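Local coordinates for aspartokinase 1, chloroplastic (Arabidopsis thaliana, PDB 2CDQ), which catalyses the ATP-dependent phosphorylation of L-aspartate to 4-phospho-L-aspartate, the first step of the aspartate-family route to lysine, threonine, methionine and isoleucine, at residues M44-L52 and I154-V164; E57-A65 and A208-L216. All blocks are in the same frame, centred on the assembly; numbering follows the deposited sequence.

Contact 1. Residues M44-L52 and I154-V164; sequences MKEVADLIL and IFAAYLNTIGV
Knobs-into-holes packing joins two helices of the amino acid kinase domain here, Phe155 being the knob and Met44, Val47, Ala48 and Ile51 the hole. The segments 44-52 and 154-161 run with their N-to-C directions 57° apart, their axes 11.0 Å from each other at closest approach. Phe155 carries CG anti to its backbone N (chi1 -163°), which sends the ring across the gap and edge-first into the other helix. Around that edge, near the ring plane, lie Met44 O, Ala48 N and the CD1 methyl of Ile51. Val47 approaches obliquely, with CG1 3.6 Å from CZ of Phe155. The extended chain of Met44 slides past the ring in the opposite direction; its sulfur stands 5.3 Å from the ring centroid, 83° off the normal, an edge-on Met-aromatic contact. Beyond the ring, SD of Met44 reaches 3.7 Å from CG2 of Ile154. Ile51 and Leu159 meet tip to tip, CD1 to CD1 at 4.0 Å. CB of Ala48 also lies 3.9 Å from CE2 at the edge of the Tyr158 ring, and at the margin the chain of Lys45 crosses Tyr158 at about a right angle, Lys45 CG 3.3 Å from Tyr158 OH. At the far end, Leu52 CD2 and Val164 CG2 close the seam at 3.7 Å. Leu108 of helix 92-108 packs on Met44, Ile154 and Tyr158. Apolar shape therefore does the joining: Ala48 N is bonded to Met44 O, so the ring edge packs against a backbone already paired within its own helix.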
# COMPACT_ATOMS: atom_id res chain seq x y z
N MET A 44 44.19 3.61 5.54
CA MET A 44 44.62 4.11 4.24
C MET A 44 45.76 3.25 3.70
O MET A 44 45.80 2.93 2.51
CB MET A 44 45.05 5.57 4.32
CG MET A 44 43.90 6.56 4.29
SD MET A 44 44.45 8.27 4.04
CE MET A 44 42.89 9.14 4.01
N LYS A 45 46.67 2.85 4.59
CA LYS A 45 47.80 2.00 4.21
C LYS A 45 47.33 0.66 3.62
O LYS A 45 47.99 0.11 2.74
CB LYS A 45 48.75 1.77 5.39
CG LYS A 45 49.65 2.97 5.72
CD LYS A 45 50.65 2.64 6.82
CE LYS A 45 51.26 3.91 7.43
NZ LYS A 45 52.27 3.64 8.50
N GLU A 46 46.20 0.16 4.11
CA GLU A 46 45.59 -1.07 3.57
C GLU A 46 45.12 -0.84 2.14
O GLU A 46 45.33 -1.70 1.28
CB GLU A 46 44.41 -1.53 4.44
CG GLU A 46 44.76 -1.94 5.88
CD GLU A 46 43.56 -2.49 6.64
OE1 GLU A 46 42.41 -2.13 6.31
OE2 GLU A 46 43.76 -3.29 7.59
N VAL A 47 44.48 0.31 1.91
CA VAL A 47 43.94 0.65 0.60
C VAL A 47 45.06 0.72 -0.44
O VAL A 47 44.95 0.12 -1.50
CB VAL A 47 43.14 1.99 0.62
CG1 VAL A 47 42.45 2.23 -0.73
CG2 VAL A 47 42.10 1.98 1.73
N ALA A 48 46.13 1.43 -0.10
CA ALA A 48 47.28 1.54 -0.99
C ALA A 48 47.87 0.15 -1.28
O ALA A 48 48.29 -0.13 -2.41
CB ALA A 48 48.33 2.45 -0.40
N ASP A 49 47.87 -0.71 -0.26
CA ASP A 49 48.28 -2.11 -0.38
C ASP A 49 47.41 -2.89 -1.34
O ASP A 49 47.91 -3.76 -2.05
CB ASP A 49 48.28 -2.80 0.98
CG ASP A 49 49.65 -2.88 1.61
OD1 ASP A 49 50.59 -2.21 1.12
OD2 ASP A 49 49.79 -3.61 2.62
N LEU A 50 46.11 -2.60 -1.34
CA LEU A 50 45.19 -3.20 -2.31
C LEU A 50 45.52 -2.77 -3.74
O LEU A 50 45.58 -3.62 -4.64
CB LEU A 50 43.74 -2.86 -1.97
CG LEU A 50 43.15 -3.61 -0.78
CD1 LEU A 50 42.01 -2.82 -0.16
CD2 LEU A 50 42.68 -5.00 -1.18
N ILE A 51 45.77 -1.48 -3.94
CA ILE A 51 46.17 -0.97 -5.25
C ILE A 51 47.41 -1.69 -5.77
O ILE A 51 47.46 -2.10 -6.93
CB ILE A 51 46.40 0.56 -5.24
CG1 ILE A 51 45.10 1.29 -4.90
CG2 ILE A 51 46.96 1.03 -6.60
CD1 ILE A 51 45.25 2.78 -4.69
N LEU A 52 48.40 -1.88 -4.90
CA LEU A 52 49.66 -2.54 -5.25
C LEU A 52 49.53 -4.06 -5.41
O LEU A 52 50.45 -4.71 -5.91
CB LEU A 52 50.76 -2.21 -4.24
CG LEU A 52 51.30 -0.78 -4.14
CD1 LEU A 52 52.24 -0.66 -2.95
CD2 LEU A 52 51.99 -0.33 -5.42
N ILE A 154 44.83 13.80 0.94
CA ILE A 154 45.72 13.05 1.82
C ILE A 154 46.18 11.78 1.10
O ILE A 154 47.38 11.53 0.97
CB ILE A 154 45.06 12.72 3.18
CG1 ILE A 154 44.95 13.99 4.02
CG2 ILE A 154 45.85 11.68 3.93
CD1 ILE A 154 44.04 13.89 5.23
N PHE A 155 45.22 11.00 0.60
CA PHE A 155 45.54 9.73 -0.02
C PHE A 155 46.40 9.89 -1.27
O PHE A 155 47.37 9.14 -1.46
CB PHE A 155 44.27 8.93 -0.32
CG PHE A 155 44.52 7.47 -0.58
CD1 PHE A 155 44.87 6.61 0.46
CD2 PHE A 155 44.41 6.95 -1.86
CE1 PHE A 155 45.10 5.26 0.22
CE2 PHE A 155 44.65 5.60 -2.11
CZ PHE A 155 44.99 4.75 -1.07
N ALA A 156 46.06 10.87 -2.11
CA ALA A 156 46.81 11.12 -3.34
C ALA A 156 48.27 11.45 -3.04
O ALA A 156 49.18 10.86 -3.62
CB ALA A 156 46.16 12.23 -4.15
N ALA A 157 48.47 12.39 -2.11
CA ALA A 157 49.80 12.78 -1.67
C ALA A 157 50.57 11.58 -1.13
O ALA A 157 51.75 11.41 -1.44
CB ALA A 157 49.72 13.88 -0.62
N TYR A 158 49.89 10.74 -0.34
CA TYR A 158 50.52 9.54 0.24
C TYR A 158 51.00 8.54 -0.82
O TYR A 158 52.11 8.02 -0.71
CB TYR A 158 49.61 8.86 1.26
CG TYR A 158 50.13 7.53 1.76
CD1 TYR A 158 51.27 7.46 2.56
CD2 TYR A 158 49.48 6.34 1.44
CE1 TYR A 158 51.77 6.23 3.02
CE2 TYR A 158 49.95 5.11 1.89
CZ TYR A 158 51.10 5.06 2.68
OH TYR A 158 51.56 3.84 3.12
N LEU A 159 50.17 8.26 -1.82
CA LEU A 159 50.57 7.38 -2.92
C LEU A 159 51.88 7.85 -3.60
O LEU A 159 52.78 7.04 -3.84
CB LEU A 159 49.44 7.22 -3.94
CG LEU A 159 48.28 6.27 -3.59
CD1 LEU A 159 47.24 6.27 -4.71
CD2 LEU A 159 48.76 4.85 -3.30
N ASN A 160 51.97 9.15 -3.88
CA ASN A 160 53.16 9.77 -4.47
C ASN A 160 54.39 9.69 -3.56
O ASN A 160 55.54 9.67 -4.03
CB ASN A 160 52.87 11.23 -4.86
CG ASN A 160 51.76 11.36 -5.90
OD1 ASN A 160 51.90 10.93 -7.05
ND2 ASN A 160 50.65 11.96 -5.49
N THR A 161 54.14 9.65 -2.25
CA THR A 161 55.17 9.45 -1.25
C THR A 161 55.84 8.09 -1.43
O THR A 161 57.06 7.98 -1.31
CB THR A 161 54.56 9.62 0.18
OG1 THR A 161 54.43 11.02 0.47
CG2 THR A 161 55.39 8.94 1.28
N ILE A 162 55.05 7.07 -1.75
CA ILE A 162 55.51 5.68 -1.72
C ILE A 162 55.78 5.07 -3.12
O ILE A 162 55.93 3.85 -3.25
CB ILE A 162 54.55 4.77 -0.88
CG1 ILE A 162 53.19 4.60 -1.57
CG2 ILE A 162 54.37 5.34 0.53
CD1 ILE A 162 52.42 3.37 -1.11
N GLY A 163 55.85 5.92 -4.14
CA GLY A 163 56.20 5.47 -5.50
C GLY A 163 55.04 5.18 -6.44
O GLY A 163 55.24 4.58 -7.50
N VAL A 164 53.84 5.60 -6.07
CA VAL A 164 52.65 5.44 -6.91
C VAL A 164 52.25 6.81 -7.46
O VAL A 164 51.72 7.65 -6.72
CB VAL A 164 51.46 4.78 -6.13
CG1 VAL A 164 50.21 4.69 -7.00
CG2 VAL A 164 51.84 3.39 -5.61

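Contact 2. Residues E57-A65 and A208-L216; sequences ESPVIVLSA and AVPIVTGFL. With LYS (lysine), chain D.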
# COMPACT_ATOMS: atom_id res chain seq x y z
N GLU A 57 46.65 -4.15 -13.21
CA GLU A 57 45.37 -3.45 -13.31
C GLU A 57 45.59 -1.94 -13.09
O GLU A 57 46.39 -1.56 -12.24
CB GLU A 57 44.39 -4.00 -12.28
CG GLU A 57 42.91 -3.94 -12.67
CD GLU A 57 42.45 -5.14 -13.48
OE1 GLU A 57 43.06 -6.22 -13.37
OE2 GLU A 57 41.45 -4.99 -14.23
N SER A 58 44.91 -1.11 -13.87
CA SER A 58 45.04 0.35 -13.76
C SER A 58 43.73 0.97 -13.28
O SER A 58 42.82 1.20 -14.08
CB SER A 58 45.44 0.97 -15.11
OG SER A 58 46.74 0.59 -15.51
N PRO A 59 43.63 1.25 -11.96
CA PRO A 59 42.34 1.62 -11.37
C PRO A 59 42.06 3.12 -11.30
O PRO A 59 42.99 3.93 -11.36
CB PRO A 59 42.45 1.06 -9.96
CG PRO A 59 43.93 1.08 -9.64
CD PRO A 59 44.70 1.22 -10.95
N VAL A 60 40.78 3.47 -11.19
CA VAL A 60 40.35 4.80 -10.76
C VAL A 60 39.81 4.64 -9.34
O VAL A 60 38.97 3.79 -9.08
CB VAL A 60 39.27 5.41 -11.69
CG1 VAL A 60 38.58 6.60 -11.03
CG2 VAL A 60 39.88 5.84 -13.01
N ILE A 61 40.31 5.46 -8.42
CA ILE A 61 39.92 5.34 -7.02
C ILE A 61 38.89 6.39 -6.63
O ILE A 61 39.09 7.59 -6.85
CB ILE A 61 41.15 5.38 -6.08
CG1 ILE A 61 42.24 4.40 -6.56
CG2 ILE A 61 40.74 5.10 -4.62
CD1 ILE A 61 41.86 2.91 -6.54
N VAL A 62 37.78 5.92 -6.06
CA VAL A 62 36.73 6.80 -5.56
C VAL A 62 36.75 6.72 -4.04
O VAL A 62 36.54 5.65 -3.47
CB VAL A 62 35.33 6.38 -6.08
CG1 VAL A 62 34.25 7.27 -5.50
CG2 VAL A 62 35.29 6.45 -7.59
N LEU A 63 37.00 7.86 -3.40
CA LEU A 63 37.06 7.91 -1.94
C LEU A 63 35.92 8.68 -1.31
O LEU A 63 35.54 9.75 -1.78
CB LEU A 63 38.39 8.49 -1.46
CG LEU A 63 39.69 7.73 -1.69
CD1 LEU A 63 40.79 8.47 -0.97
CD2 LEU A 63 39.59 6.30 -1.20
N SER A 64 35.40 8.12 -0.23
CA SER A 64 34.53 8.85 0.69
C SER A 64 35.38 9.73 1.61
O SER A 64 36.60 9.76 1.48
CB SER A 64 33.71 7.86 1.52
OG SER A 64 32.82 7.13 0.69
N ALA A 65 34.73 10.45 2.52
CA ALA A 65 35.45 11.22 3.54
C ALA A 65 36.00 10.26 4.59
O ALA A 65 35.52 9.13 4.71
CB ALA A 65 34.53 12.23 4.17
N ALA A 208 48.61 8.57 -14.30
CA ALA A 208 48.64 8.55 -12.84
C ALA A 208 47.32 7.97 -12.37
O ALA A 208 46.30 8.09 -13.06
CB ALA A 208 48.82 9.96 -12.29
N VAL A 209 47.33 7.32 -11.20
CA VAL A 209 46.11 6.74 -10.63
C VAL A 209 45.18 7.86 -10.12
O VAL A 209 45.51 8.56 -9.16
CB VAL A 209 46.42 5.74 -9.48
CG1 VAL A 209 45.14 5.10 -8.96
CG2 VAL A 209 47.40 4.66 -9.95
N PRO A 210 44.02 8.03 -10.79
CA PRO A 210 43.07 9.07 -10.40
C PRO A 210 42.41 8.79 -9.04
O PRO A 210 41.96 7.66 -8.78
CB PRO A 210 42.02 9.05 -11.53
CG PRO A 210 42.67 8.28 -12.64
CD PRO A 210 43.54 7.28 -11.96
N ILE A 211 42.38 9.80 -8.18
CA ILE A 211 41.74 9.70 -6.87
C ILE A 211 40.63 10.74 -6.81
O ILE A 211 40.88 11.92 -6.60
CB ILE A 211 42.76 9.94 -5.72
CG1 ILE A 211 44.07 9.16 -5.95
CG2 ILE A 211 42.15 9.60 -4.36
CD1 ILE A 211 43.95 7.64 -5.97
N VAL A 212 39.39 10.28 -7.00
CA VAL A 212 38.23 11.17 -7.15
C VAL A 212 37.34 11.23 -5.89
O VAL A 212 37.03 10.20 -5.28
CB VAL A 212 37.36 10.78 -8.37
CG1 VAL A 212 36.48 11.95 -8.80
CG2 VAL A 212 38.23 10.32 -9.54
N THR A 213 36.93 12.45 -5.54
CA THR A 213 35.95 12.71 -4.48
C THR A 213 34.62 12.06 -4.87
O THR A 213 34.23 12.10 -6.03
CB THR A 213 35.71 14.21 -4.29
OG1 THR A 213 35.20 14.76 -5.51
CG2 THR A 213 36.99 14.93 -3.91
N GLY A 214 33.91 11.51 -3.88
CA GLY A 214 32.82 10.61 -4.18
C GLY A 214 31.42 11.18 -4.13
O GLY A 214 30.54 10.77 -4.89
N PHE A 215 31.20 12.12 -3.24
CA PHE A 215 29.83 12.48 -2.90
C PHE A 215 29.40 13.75 -3.65
O PHE A 215 28.32 14.30 -3.41
CB PHE A 215 29.77 12.63 -1.37
CG PHE A 215 28.40 12.70 -0.79
CD1 PHE A 215 27.28 12.25 -1.47
CD2 PHE A 215 28.23 13.21 0.50
CE1 PHE A 215 26.02 12.33 -0.90
CE2 PHE A 215 26.98 13.29 1.08
CZ PHE A 215 25.87 12.85 0.39
N LEU A 216 30.22 14.18 -4.61
CA LEU A 216 30.18 15.57 -5.09
C LEU A 216 29.91 15.80 -6.57
O LEU A 216 30.23 14.96 -7.42
CB LEU A 216 31.47 16.29 -4.69
CG LEU A 216 31.94 16.17 -3.24
CD1 LEU A 216 33.26 16.90 -3.07
CD2 LEU A 216 30.90 16.70 -2.26
N LYS D . 31.51 10.48 2.24
CA LYS D . 30.54 9.94 3.24
C LYS D . 31.05 8.63 3.89
O LYS D . 32.14 8.61 4.46
CB LYS D . 29.16 9.76 2.60
CG LYS D . 29.17 9.11 1.22
CD LYS D . 27.77 8.72 0.77
CE LYS D . 27.23 7.54 1.57
NZ LYS D . 25.85 7.18 1.14
OXT LYS D . 30.42 7.57 3.87
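Ile61 grips the neighbouring strand with both its polar backbone atoms: Ile61 N donates to Pro210 O (2.8 Å), and Ile61 O accepts from Val212 N (2.7 Å). These bonds pair two parallel strands in the central sheet of the amino acid kinase domain. Two residues on, Leu63 N donates to Val212 O at 3.0 Å. All three are nearly straight. Weaker CA-H...O contacts fill in between, from Ile211 CA to Ile61 O and from Val62 CA to Val212 O.

Apolar packing follows on both faces. On one, Ile61 and Ile211 lie side by side and point the same way, with CD1 of Ile211 3.6 Å from CB of Ile61; CG2 of Ile211 also meets CD1 of Leu63 at 3.8 Å. On the other, CG1 of Val60 lies 4.0 Å from CG2 of Val212, while Val60 CG2 meets CG of the Pro210 ring. Strand 59-63 also pairs in parallel with strand 29-33, and helix 232-244 packs on Val60 and Val62.

Ligand contacts gather where the strands end. The bound lysine passes its CD over the centre of one face of the Phe215 ring, 4.2 Å above the plane, and the lysine N lies 3.2 Å from Ala65 N. Glu148 OE1, of a substrate-binding residue, is hydrogen-bonded to this lysine. The hydrogen-bonded backbone thus fixes the strand register, and probably helps to set the spacing of the loops that flank the pocket.

Both contacts belong to the amino acid kinase domain and are layers of one alpha/beta arrangement: contact 1 joins two helices, contact 2 two strands beneath them, with centres about 12 Å apart. The layers meet by apolar packing, Phe155 CB on Leu63 CD1 (3.6 Å) and Leu159 CD1 on Ile211 CD1 (3.8 Å) among others. Helix 41-53 runs directly into strand 59-63, whereas other elements separate helix 137-161 from strand 209-219; each contact thus ties an earlier part of the chain to a later one. Contact 2 is buried and held by main-chain bonds; contact 1 is partly buried, relies on side-chain fit, and grades outward to exposed Leu52 and Ile162.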